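Side-chain contacts in glycerol uptake operon antiterminator-related protein (Thermotoga maritima, PDB 1VKF), which probably acts as a TIM-barrel antiterminator-related protein that responds to glycerol 3-phosphate in controlling genes for glycerol uptake: residues A[142-147]-A[169-174]; A[33-38]-A[50-55]; A[138-143]-A[152-157]. All coordinates share one frame; numbering follows the deposited sequence.

Interaction 1. Residues A[142-147]-A[169-174]; sequences KVARKI and KHVSAI
R145 leaves its CB with CG beside the backbone N and opposite the carbonyl carbon (chi1 -75°), then bends at chi3 (-81°), and this kink carries the guanidinium across to H170. NH1 of R145 comes over one face of the imidazole, displaced toward the rim, and is 3.8 Å from ND1 of H170. The two planes stand 79° apart, so the guanidinium presents an edge to the ring and does not lie flat upon it. The other face of H170 carries CB of K169, 4.0 Å above its centre, while NE2 is hydrogen-bonded to E166; that bond and the two covered faces restrict the ring's rotation. Both R145 and H170 are exposed, so their polar groups can stay near solvent while the ring face packs. Deeper in, A144 turns its methyl toward the other segment. Its CB lies 3.7 Å from the carbonyl O of H170 and 3.9 Å from CG1 of V171. Alanine is small enough to let helix 140-144 come close here, and the branched V171 also reaches A140 and V152. A type I turn runs from A144 to I147, in which N of I147 bonds to O of A144 at 3.1 Å. Helix 140-144 and the loop before strand 173-176 thus meet beside the last strand of the parallel beta/alpha (TIM) barrel.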
loop_
_atom_site.group_PDB
_atom_site.type_symbol
_atom_site.label_atom_id
_atom_site.label_comp_id
_atom_site.label_asym_id
_atom_site.label_seq_id
_atom_site.Cartn_x
_atom_site.Cartn_y
_atom_site.Cartn_z
ATOM N N LYS A 142 3.584 17.045 1.825
ATOM C CA LYS A 142 3.523 18.046 0.765
ATOM C C LYS A 142 2.493 17.672 -0.247
ATOM O O LYS A 142 1.750 18.533 -0.723
ATOM C CB LYS A 142 4.838 18.104 -0.018
ATOM C CG LYS A 142 5.955 18.669 0.654
ATOM C CD LYS A 142 6.917 19.272 -0.389
ATOM C CE LYS A 142 7.602 20.477 0.191
ATOM N NZ LYS A 142 8.957 20.593 -0.330
ATOM N N VAL A 143 2.507 16.406 -0.649
ATOM C CA VAL A 143 1.567 15.909 -1.636
ATOM C C VAL A 143 0.151 15.896 -1.055
ATOM O O VAL A 143 -0.798 16.325 -1.726
ATOM C CB VAL A 143 1.982 14.520 -2.148
ATOM C CG1 VAL A 143 0.946 13.943 -3.037
ATOM C CG2 VAL A 143 3.328 14.637 -2.870
ATOM N N ALA A 144 0.024 15.473 0.203
ATOM C CA ALA A 144 -1.294 15.359 0.841
ATOM C C ALA A 144 -1.997 16.713 0.868
ATOM O O ALA A 144 -3.218 16.786 0.690
ATOM C CB ALA A 144 -1.180 14.845 2.275
ATOM N N ARG A 145 -1.246 17.774 1.117
ATOM C CA ARG A 145 -1.830 19.131 1.151
ATOM C C ARG A 145 -2.455 19.543 -0.171
ATOM O O ARG A 145 -3.340 20.430 -0.196
ATOM C CB ARG A 145 -0.765 20.156 1.564
ATOM C CG ARG A 145 -0.435 20.121 3.056
ATOM C CD ARG A 145 0.480 21.258 3.550
ATOM N NE ARG A 145 1.915 21.026 3.295
ATOM C CZ ARG A 145 2.799 20.486 4.155
ATOM N NH1 ARG A 145 2.443 20.077 5.374
ATOM N NH2 ARG A 145 4.068 20.353 3.787
ATOM N N LYS A 146 -1.992 18.944 -1.270
ATOM C CA LYS A 146 -2.511 19.247 -2.611
ATOM C C LYS A 146 -3.724 18.418 -3.014
ATOM O O LYS A 146 -4.374 18.727 -4.012
ATOM C CB LYS A 146 -1.399 19.092 -3.652
ATOM C CG LYS A 146 -0.133 19.907 -3.337
ATOM C CD LYS A 146 -0.065 21.251 -4.031
ATOM C CE LYS A 146 1.242 22.027 -3.685
ATOM N NZ LYS A 146 2.017 22.449 -4.870
ATOM N N ILE A 147 -4.014 17.351 -2.258
ATOM C CA ILE A 147 -5.153 16.477 -2.532
ATOM C C ILE A 147 -6.015 16.292 -1.292
ATOM O O ILE A 147 -6.273 15.164 -0.865
ATOM C CB ILE A 147 -4.706 15.130 -3.147
ATOM C CG1 ILE A 147 -3.585 14.443 -2.333
ATOM C CG2 ILE A 147 -4.247 15.356 -4.593
ATOM C CD1 ILE A 147 -3.172 13.126 -2.896
ATOM N N LYS A 169 1.172 13.699 11.359
ATOM C CA LYS A 169 0.372 14.909 11.591
ATOM C C LYS A 169 -0.338 15.336 10.344
ATOM O O LYS A 169 -1.300 16.054 10.436
ATOM C CB LYS A 169 1.245 16.036 12.114
ATOM C CG LYS A 169 1.771 15.719 13.494
ATOM C CD LYS A 169 2.582 16.863 14.039
ATOM C CE LYS A 169 2.881 16.654 15.496
ATOM N NZ LYS A 169 3.283 17.939 16.115
ATOM N N HIS A 170 0.140 14.880 9.172
ATOM C CA HIS A 170 -0.336 15.382 7.869
ATOM C C HIS A 170 -0.953 14.355 6.934
ATOM O O HIS A 170 -1.608 14.746 5.953
ATOM C CB HIS A 170 0.818 16.032 7.113
ATOM C CG HIS A 170 1.612 16.978 7.939
ATOM N ND1 HIS A 170 1.091 18.167 8.412
ATOM C CD2 HIS A 170 2.874 16.897 8.423
ATOM C CE1 HIS A 170 2.004 18.784 9.145
ATOM N NE2 HIS A 170 3.093 18.035 9.171
ATOM N N VAL A 171 -0.682 13.071 7.194
ATOM C CA VAL A 171 -1.164 11.987 6.346
ATOM C C VAL A 171 -1.814 10.940 7.268
ATOM O O VAL A 171 -1.577 10.942 8.466
ATOM C CB VAL A 171 -0.036 11.368 5.469
ATOM C CG1 VAL A 171 0.732 12.451 4.686
ATOM C CG2 VAL A 171 0.931 10.545 6.285
ATOM N N SER A 172 -2.610 10.051 6.703
ATOM C CA SER A 172 -3.383 9.120 7.511
ATOM C C SER A 172 -2.530 8.047 8.130
ATOM O O SER A 172 -2.739 7.695 9.285
ATOM C CB SER A 172 -4.458 8.452 6.678
ATOM O OG SER A 172 -5.413 9.417 6.316
ATOM N N ALA A 173 -1.594 7.528 7.346
ATOM C CA ALA A 173 -0.836 6.344 7.761
ATOM C C ALA A 173 0.544 6.279 7.150
ATOM O O ALA A 173 0.850 6.971 6.212
ATOM C CB ALA A 173 -1.632 5.119 7.365
ATOM N N ILE A 174 1.385 5.412 7.692
ATOM C CA ILE A 174 2.678 5.080 7.126
ATOM C C ILE A 174 2.839 3.568 7.025
ATOM O O ILE A 174 2.609 2.871 7.996
ATOM C CB ILE A 174 3.823 5.565 8.072
ATOM C CG1 ILE A 174 3.824 7.085 8.216
ATOM C CG2 ILE A 174 5.152 5.049 7.584
ATOM C CD1 ILE A 174 4.726 7.595 9.339
#

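Interaction 2. Residues A[33-38]-A[50-55]; sequences DVVFLL and KILKDR
Flat groups play no part where V35 and L37 meet L52; the two flat groups of interest lie beyond the contact, one on each side. The F36 ring leaves the strand away from the helix, touching I18, and its rim atom CZ lies 3.8 Å from CD1 of I153. On the helix, the D54 carboxylate is met by the ammonium group of K50. Between them runs the helix-on-strand packing of a beta-alpha-beta unit in a TIM barrel: strand 34-41 and helix 45-54 are followed by strand 58-62.

One leucine branch does most of the work. With CG set beside its backbone N (chi1 -68°) and the chain extended beyond, L52 sends CD1 toward the strand, where it comes 3.9 Å from CG1 of V35. That methyl of V35 is opposite its own backbone N (chi1 171°), and the two side chains cross at about a right angle. The same CD1 also reaches CD2 of L37 at a looser 4.5 Å, so it meets methyls from two residues on the same side of the strand. Valine suits an extended strand, while leucine has the reach to bridge the 8.0 Å between the CA atoms of V35 and L52. L21, I30 and V59 also touch L52, and V35 touches L21 as well.

Polar ends stay outside this layer: K53 NZ is shared between D85, in a salt bridge, and the carbonyl of K57, and R55 hydrogen-bonds through NH1 to the carbonyl of G28. One helical turn separates K50 from D54, and their salt bridge uses the syn lone pair of OD2, 2.8 Å from NZ of K50, with a weak second bond from the same NZ to OD1 at 3.2 Å.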
loop_
_atom_site.group_PDB
_atom_site.type_symbol
_atom_site.label_atom_id
_atom_site.label_comp_id
_atom_site.label_asym_id
_atom_site.label_seq_id
_atom_site.Cartn_x
_atom_site.Cartn_y
_atom_site.Cartn_z
ATOM N N ASP A 33 -2.942 -3.564 12.522
ATOM C CA ASP A 33 -4.110 -4.278 12.048
ATOM C C ASP A 33 -4.081 -4.503 10.531
ATOM O O ASP A 33 -4.686 -5.479 10.027
ATOM C CB ASP A 33 -5.394 -3.493 12.371
ATOM C CG ASP A 33 -5.698 -3.433 13.852
ATOM O OD1 ASP A 33 -5.433 -4.401 14.585
ATOM O OD2 ASP A 33 -6.204 -2.425 14.352
ATOM N N VAL A 34 -3.404 -3.612 9.820
ATOM C CA VAL A 34 -3.326 -3.650 8.368
ATOM C C VAL A 34 -1.910 -4.089 7.944
ATOM O O VAL A 34 -0.895 -3.554 8.427
ATOM C CB VAL A 34 -3.684 -2.339 7.722
ATOM C CG1 VAL A 34 -3.613 -2.420 6.184
ATOM C CG2 VAL A 34 -5.098 -1.942 8.140
ATOM N N VAL A 35 -1.850 -4.977 6.958
ATOM C CA VAL A 35 -0.590 -5.476 6.454
ATOM C C VAL A 35 -0.547 -5.214 4.953
ATOM O O VAL A 35 -1.501 -5.539 4.249
ATOM C CB VAL A 35 -0.407 -7.013 6.697
ATOM C CG1 VAL A 35 0.811 -7.564 5.974
ATOM C CG2 VAL A 35 -0.230 -7.329 8.168
ATOM N N PHE A 36 0.585 -4.669 4.482
ATOM C CA PHE A 36 0.878 -4.615 3.061
ATOM C C PHE A 36 1.892 -5.672 2.742
ATOM O O PHE A 36 3.016 -5.608 3.224
ATOM C CB PHE A 36 1.408 -3.225 2.682
ATOM C CG PHE A 36 0.383 -2.161 2.606
ATOM C CD1 PHE A 36 -0.933 -2.373 2.922
ATOM C CD2 PHE A 36 0.772 -0.872 2.255
ATOM C CE1 PHE A 36 -1.853 -1.355 2.776
ATOM C CE2 PHE A 36 -0.137 0.137 2.141
ATOM C CZ PHE A 36 -1.437 -0.099 2.413
ATOM N N LEU A 37 1.505 -6.708 1.991
ATOM C CA LEU A 37 2.441 -7.785 1.614
ATOM C C LEU A 37 3.116 -7.364 0.326
ATOM O O LEU A 37 2.491 -7.245 -0.733
ATOM C CB LEU A 37 1.664 -9.082 1.390
ATOM C CG LEU A 37 2.477 -10.280 0.968
ATOM C CD1 LEU A 37 3.572 -10.605 1.938
ATOM C CD2 LEU A 37 1.532 -11.456 0.729
ATOM N N LEU A 38 4.404 -7.052 0.411
ATOM C CA LEU A 38 5.080 -6.366 -0.669
ATOM C C LEU A 38 5.850 -7.275 -1.617
ATOM O O LEU A 38 6.305 -6.799 -2.674
ATOM C CB LEU A 38 6.027 -5.315 -0.103
ATOM C CG LEU A 38 5.295 -4.222 0.694
ATOM C CD1 LEU A 38 6.327 -3.202 1.119
ATOM C CD2 LEU A 38 4.188 -3.544 -0.101
ATOM N N LYS A 50 -3.226 -16.811 3.879
ATOM C CA LYS A 50 -3.822 -17.587 4.967
ATOM C C LYS A 50 -3.123 -17.288 6.304
ATOM O O LYS A 50 -3.806 -17.120 7.313
ATOM C CB LYS A 50 -3.731 -19.080 4.677
ATOM C CG LYS A 50 -4.164 -19.947 5.866
ATOM C CD LYS A 50 -4.658 -21.304 5.465
ATOM C CE LYS A 50 -5.256 -22.077 6.677
ATOM N NZ LYS A 50 -6.108 -21.213 7.536
ATOM N N ILE A 51 -1.794 -17.253 6.321
ATOM C CA ILE A 51 -1.040 -16.985 7.559
ATOM C C ILE A 51 -1.498 -15.613 8.123
ATOM O O ILE A 51 -1.759 -15.460 9.327
ATOM C CB ILE A 51 0.490 -17.039 7.353
ATOM C CG1 ILE A 51 0.971 -18.458 7.100
ATOM C CG2 ILE A 51 1.216 -16.374 8.542
ATOM C CD1 ILE A 51 2.403 -18.489 6.445
ATOM N N LEU A 52 -1.577 -14.609 7.251
ATOM C CA LEU A 52 -1.806 -13.239 7.671
ATOM C C LEU A 52 -3.271 -13.037 8.019
ATOM O O LEU A 52 -3.596 -12.372 9.014
ATOM C CB LEU A 52 -1.391 -12.276 6.565
ATOM C CG LEU A 52 0.130 -12.245 6.299
ATOM C CD1 LEU A 52 0.382 -11.373 5.066
ATOM C CD2 LEU A 52 0.918 -11.741 7.470
ATOM N N LYS A 53 -4.160 -13.642 7.245
ATOM C CA LYS A 53 -5.591 -13.521 7.523
ATOM C C LYS A 53 -5.927 -14.260 8.832
ATOM O O LYS A 53 -6.774 -13.830 9.579
ATOM C CB LYS A 53 -6.445 -14.041 6.356
ATOM C CG LYS A 53 -6.357 -13.167 5.040
ATOM C CD LYS A 53 -6.824 -11.718 5.224
ATOM C CE LYS A 53 -8.302 -11.650 5.673
ATOM N NZ LYS A 53 -8.791 -10.247 6.071
ATOM N N ASP A 54 -5.237 -15.354 9.102
ATOM C CA ASP A 54 -5.415 -16.121 10.344
ATOM C C ASP A 54 -5.051 -15.265 11.583
ATOM O O ASP A 54 -5.604 -15.504 12.676
ATOM C CB ASP A 54 -4.569 -17.385 10.320
ATOM C CG ASP A 54 -5.263 -18.565 9.577
ATOM O OD1 ASP A 54 -6.434 -18.417 9.136
ATOM O OD2 ASP A 54 -4.724 -19.664 9.402
ATOM N N ARG A 55 -4.114 -14.348 11.420
ATOM C CA ARG A 55 -3.717 -13.394 12.472
ATOM C C ARG A 55 -4.696 -12.242 12.605
ATOM O O ARG A 55 -4.475 -11.342 13.403
ATOM C CB ARG A 55 -2.325 -12.882 12.266
ATOM C CG ARG A 55 -1.237 -13.886 12.554
ATOM C CD ARG A 55 0.069 -13.468 12.093
ATOM N NE ARG A 55 1.136 -14.454 12.292
ATOM C CZ ARG A 55 2.344 -14.130 12.733
ATOM N NH1 ARG A 55 2.601 -12.886 13.079
ATOM N NH2 ARG A 55 3.289 -15.047 12.850
#

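Interaction 3. Residues A[138-143]-A[152-157]; sequences AVAPKV and VIAAGL
A140 and A154 meet methyl to methyl: each CB points at the opposite segment, and the two carbons lie 3.5 Å apart. The CB of A140 also sits 4.0 Å from CA of A154, so helix and strand touch almost backbone to backbone. The CA atoms of these residues are just 5.5 Å apart, a closeness that suits alanine on both sides. V152, two residues earlier, offers CG1 opposite its backbone N (chi1 175°) and brings it 4.1 Å from CB of A140. A140 therefore bears on two strand residues facing the same way, whereas I153 between them turns to the other side of the sheet. V143, one turn along the helix, also faces this layer and touches V134 of the preceding strand, within the beta-alpha-beta unit of strands 131-135 and 151-155.

Beyond the methyls, a water accepts a bond from N of A138 at 2.9 Å and lies 2.8 Å from O of G156. The backbone of G156 has a positive phi, where a CB would press on the carbonyl before it. Where the side chains meet, the contact is wholly apolar, held by close dispersion packing, with water serving the backbone polar groups at its end.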
loop_
_atom_site.group_PDB
_atom_site.type_symbol
_atom_site.label_atom_id
_atom_site.label_comp_id
_atom_site.label_asym_id
_atom_site.label_seq_id
_atom_site.Cartn_x
_atom_site.Cartn_y
_atom_site.Cartn_z
ATOM N N ALA A 138 8.907 11.249 3.301
ATOM C CA ALA A 138 9.276 12.608 3.690
ATOM C C ALA A 138 8.468 13.643 2.910
ATOM O O ALA A 138 8.245 14.745 3.399
ATOM C CB ALA A 138 10.772 12.829 3.536
ATOM N N VAL A 139 8.128 13.340 1.660
ATOM C CA VAL A 139 7.361 14.274 0.817
ATOM C C VAL A 139 5.883 13.978 0.766
ATOM O O VAL A 139 5.133 14.714 0.136
ATOM C CB VAL A 139 7.963 14.395 -0.608
ATOM C CG1 VAL A 139 9.457 14.837 -0.500
ATOM C CG2 VAL A 139 7.861 13.069 -1.348
ATOM N N ALA A 140 5.413 12.940 1.485
ATOM C CA ALA A 140 3.972 12.657 1.531
ATOM C C ALA A 140 3.120 13.821 2.061
ATOM O O ALA A 140 2.079 14.095 1.501
ATOM C CB ALA A 140 3.661 11.369 2.279
ATOM N N PRO A 141 3.535 14.508 3.124
ATOM C CA PRO A 141 2.759 15.652 3.627
ATOM C C PRO A 141 2.543 16.745 2.593
ATOM O O PRO A 141 1.419 17.245 2.471
ATOM C CB PRO A 141 3.596 16.144 4.793
ATOM C CG PRO A 141 4.272 14.874 5.293
ATOM C CD PRO A 141 4.664 14.179 4.010
ATOM N N LYS A 142 3.584 17.045 1.825
ATOM C CA LYS A 142 3.523 18.046 0.765
ATOM C C LYS A 142 2.493 17.672 -0.247
ATOM O O LYS A 142 1.750 18.533 -0.723
ATOM C CB LYS A 142 4.838 18.104 -0.018
ATOM C CG LYS A 142 5.955 18.669 0.654
ATOM C CD LYS A 142 6.917 19.272 -0.389
ATOM C CE LYS A 142 7.602 20.477 0.191
ATOM N NZ LYS A 142 8.957 20.593 -0.330
ATOM N N VAL A 143 2.507 16.406 -0.649
ATOM C CA VAL A 143 1.567 15.909 -1.636
ATOM C C VAL A 143 0.151 15.896 -1.055
ATOM O O VAL A 143 -0.798 16.325 -1.726
ATOM C CB VAL A 143 1.982 14.520 -2.148
ATOM C CG1 VAL A 143 0.946 13.943 -3.037
ATOM C CG2 VAL A 143 3.328 14.637 -2.870
ATOM N N VAL A 152 -3.925 9.646 2.146
ATOM C CA VAL A 152 -2.536 9.412 1.784
ATOM C C VAL A 152 -1.858 8.489 2.817
ATOM O O VAL A 152 -1.938 8.705 4.027
ATOM C CB VAL A 152 -1.751 10.742 1.639
ATOM C CG1 VAL A 152 -0.256 10.471 1.373
ATOM C CG2 VAL A 152 -2.366 11.594 0.534
ATOM N N ILE A 153 -1.214 7.445 2.314
ATOM C CA ILE A 153 -0.331 6.610 3.089
ATOM C C ILE A 153 1.074 6.938 2.653
ATOM O O ILE A 153 1.401 6.898 1.459
ATOM C CB ILE A 153 -0.629 5.141 2.806
ATOM C CG1 ILE A 153 -2.051 4.791 3.181
ATOM C CG2 ILE A 153 0.400 4.234 3.542
ATOM C CD1 ILE A 153 -2.562 3.557 2.503
ATOM N N ALA A 154 1.914 7.275 3.611
ATOM C CA ALA A 154 3.299 7.540 3.340
ATOM C C ALA A 154 4.085 6.264 3.378
ATOM O O ALA A 154 3.838 5.415 4.200
ATOM C CB ALA A 154 3.845 8.495 4.352
ATOM N N ALA A 155 5.045 6.130 2.485
ATOM C CA ALA A 155 5.974 4.996 2.582
ATOM C C ALA A 155 7.326 5.308 2.022
ATOM O O ALA A 155 7.458 6.021 1.023
ATOM C CB ALA A 155 5.342 3.762 1.822
ATOM N N GLY A 156 8.347 4.672 2.600
ATOM C CA GLY A 156 9.695 4.754 2.062
ATOM C C GLY A 156 10.637 5.662 2.798
ATOM O O GLY A 156 10.382 6.846 2.961
ATOM N N LEU A 157 11.734 5.093 3.295
ATOM C CA LEU A 157 12.812 5.818 3.959
ATOM C C LEU A 157 12.365 6.585 5.228
ATOM O O LEU A 157 12.957 7.594 5.581
ATOM C CB LEU A 157 13.543 6.746 2.991
ATOM C CG LEU A 157 14.113 6.092 1.732
ATOM C CD1 LEU A 157 14.774 7.113 0.766
ATOM C CD2 LEU A 157 15.143 5.033 2.111
HETATM O O HOH W 1 11.185 9.449 3.720
#

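From the N terminus, interaction 2 comes first: 33-38 pairs with 50-55 and closes a short loop, complete before the others begin. Interactions 3 and 1 then start from the same stretch, sharing K142 and V143 on helix 140-144. Interaction 3 closes first, at 152-157, and interaction 1 later, at 169-174, so their loops overlap without nesting. They tie the helix to strand 151-155 and to the loop that leads into strand 173-176, its neighbour. Their strands also meet directly, with A173 O 2.8 Å from A154 N in a probable hydrogen bond. Interaction 2 lies on the opposite side of the chain's centre, about 22 Å between centres from interaction 3, yet all three reach the same barrel sheet.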